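Putative immunoglobulin-blocking virulence protein (PDB 7ADK) probably blocks host immunoglobulins, helping the mycoplasma evade the antibody response. Local coordinates at residues A[702-705]-A[706-710]. Numbering follows the deposited sequence.
Sequences RNLD and KYFEY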
loop_
_atom_site.group_PDB
_atom_site.type_symbol
_atom_site.label_atom_id
_atom_site.label_comp_id
_atom_site.label_asym_id
_atom_site.label_seq_id
_atom_site.Cartn_x
_atom_site.Cartn_y
_atom_site.Cartn_z
ATOM N N ARG A 702 12.754 -29.586 20.436
ATOM C CA ARG A 702 12.168 -29.481 19.088
ATOM C C ARG A 702 11.100 -28.397 18.992
ATOM O O ARG A 702 11.075 -27.680 18.003
ATOM C CB ARG A 702 11.603 -30.824 18.606
ATOM C CG ARG A 702 12.621 -31.952 18.472
ATOM C CD ARG A 702 13.803 -31.639 17.594
ATOM N NE ARG A 702 14.682 -32.788 17.433
ATOM C CZ ARG A 702 15.888 -32.980 17.884
ATOM N NH1 ARG A 702 16.452 -34.108 17.671
ATOM N NH2 ARG A 702 16.545 -32.094 18.538
ATOM N N ASN A 703 10.257 -28.213 20.005
ATOM C CA ASN A 703 9.246 -27.148 20.018
ATOM C C ASN A 703 9.836 -25.731 20.174
ATOM O O ASN A 703 9.362 -24.792 19.535
ATOM C CB ASN A 703 8.200 -27.459 21.105
ATOM C CG ASN A 703 7.198 -28.515 20.683
ATOM O OD1 ASN A 703 6.856 -28.655 19.520
ATOM N ND2 ASN A 703 6.661 -29.263 21.601
ATOM N N LEU A 704 10.891 -25.582 20.982
ATOM C CA LEU A 704 11.574 -24.301 21.148
ATOM C C LEU A 704 12.195 -23.829 19.831
ATOM O O LEU A 704 12.099 -22.644 19.519
ATOM C CB LEU A 704 12.605 -24.411 22.284
ATOM C CG LEU A 704 13.390 -23.125 22.582
ATOM C CD1 LEU A 704 12.510 -21.961 23.003
ATOM C CD2 LEU A 704 14.363 -23.404 23.717
ATOM N N ASP A 705 12.753 -24.745 19.024
ATOM C CA ASP A 705 13.316 -24.411 17.710
ATOM C C ASP A 705 12.301 -23.730 16.789
ATOM O O ASP A 705 12.605 -22.711 16.170
ATOM C CB ASP A 705 13.858 -25.661 17.009
ATOM C CG ASP A 705 15.002 -26.369 17.734
ATOM O OD1 ASP A 705 15.524 -25.848 18.742
ATOM O OD2 ASP A 705 15.426 -27.435 17.240
ATOM N N LYS A 706 11.063 -24.226 16.766
ATOM C CA LYS A 706 10.030 -23.766 15.833
ATOM C C LYS A 706 9.626 -22.317 16.058
ATOM O O LYS A 706 9.441 -21.607 15.080
ATOM C CB LYS A 706 8.800 -24.677 15.873
ATOM C CG LYS A 706 9.059 -26.177 15.701
ATOM C CD LYS A 706 10.164 -26.535 14.697
ATOM C CE LYS A 706 10.324 -28.046 14.546
ATOM N NZ LYS A 706 9.181 -28.669 13.860
ATOM N N TYR A 707 9.526 -21.844 17.301
ATOM C CA TYR A 707 9.249 -20.429 17.565
ATOM C C TYR A 707 10.353 -19.489 17.064
ATOM O O TYR A 707 10.052 -18.356 16.725
ATOM C CB TYR A 707 9.023 -20.168 19.052
ATOM C CG TYR A 707 7.755 -20.714 19.665
ATOM C CD1 TYR A 707 6.556 -19.976 19.622
ATOM C CD2 TYR A 707 7.801 -21.928 20.360
ATOM C CE1 TYR A 707 5.406 -20.467 20.262
ATOM C CE2 TYR A 707 6.656 -22.412 21.010
ATOM C CZ TYR A 707 5.461 -21.687 20.963
ATOM O OH TYR A 707 4.386 -22.155 21.631
ATOM N N PHE A 708 11.616 -19.917 17.008
ATOM C CA PHE A 708 12.677 -19.108 16.413
ATOM C C PHE A 708 12.711 -19.241 14.887
ATOM O O PHE A 708 12.893 -18.250 14.198
ATOM C CB PHE A 708 14.017 -19.486 17.052
ATOM C CG PHE A 708 14.141 -19.050 18.494
ATOM C CD1 PHE A 708 14.131 -17.681 18.802
ATOM C CD2 PHE A 708 14.315 -19.992 19.521
ATOM C CE1 PHE A 708 14.249 -17.254 20.131
ATOM C CE2 PHE A 708 14.453 -19.569 20.850
ATOM C CZ PHE A 708 14.403 -18.201 21.153
ATOM N N GLU A 709 12.493 -20.430 14.338
ATOM C CA GLU A 709 12.551 -20.694 12.907
ATOM C C GLU A 709 11.358 -20.087 12.152
ATOM O O GLU A 709 11.553 -19.387 11.158
ATOM C CB GLU A 709 12.671 -22.201 12.696
ATOM C CG GLU A 709 12.950 -22.598 11.252
ATOM C CD GLU A 709 12.997 -24.117 11.056
ATOM O OE1 GLU A 709 13.017 -24.873 12.036
ATOM O OE2 GLU A 709 13.015 -24.577 9.905
ATOM N N TYR A 710 10.134 -20.317 12.616
ATOM C CA TYR A 710 8.911 -19.979 11.888
ATOM C C TYR A 710 8.443 -18.536 12.107
ATOM O O TYR A 710 7.529 -18.098 11.420
ATOM C CB TYR A 710 7.816 -20.998 12.242
ATOM C CG TYR A 710 8.099 -22.472 11.960
ATOM C CD1 TYR A 710 9.133 -22.881 11.097
ATOM C CD2 TYR A 710 7.285 -23.452 12.558
ATOM C CE1 TYR A 710 9.378 -24.244 10.869
ATOM C CE2 TYR A 710 7.524 -24.821 12.332
ATOM C CZ TYR A 710 8.583 -25.219 11.492
ATOM O OH TYR A 710 8.850 -26.535 11.293
#
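Leu704 and Phe708, one helical turn apart, lie side by side and point the same way, CD1 of Leu704 meeting CE2 of Phe708 at 3.8 Å. The leucine reaches the ring because its CG stands anti to the backbone N (chi1 -179°), while Phe708 turns its CG beside its own N. Carbonyl oxygens of the preceding turn also lie against the aromatic side chains. Leu704 O lies 3.5 Å from CD2 of Phe708 and also near the plane of the Tyr707 ring, at its edge; Asn703 O approaches CD2 of Tyr707 obliquely at 3.4 Å. Lys706 folds its aliphatic chain back over the same turn: CG lies 3.4 Å from Arg702 O, and the bend at chi2 (-38°) lays CD and CE alongside that oxygen too.

Among the backbone bonds, Glu709 N donates to Asp705 O at 2.9 Å, a fairly straight i to i+4 helical bond. The same oxygen takes a second, weak bond from Phe708 N, so two amides share it. Lys706 N to Asn703 O is likewise weak, an i to i+3 pair at 3.3 Å. On the polar side, the bend at chi4 turns NZ of Lys706 to a weak bond of 3.4 Å with OH of Tyr710, linking two side chains one turn apart.

Residues 702-709 form the C-terminal two-thirds of helix 698-709, which packs by Leu704, Tyr707 and Phe708 against strand 688-690. Tyr707 also touches Ile677 of strand 676-679, an outermost strand of the parallel five-stranded sheet, and its OH bonds to Lys618 O. Asn703 ND2 is bound by the carbonyls of Glu656 and Glu659, and the backbone of Tyr710 is hydrogen-bonded to Ile677, tying this turn to the sheet edge.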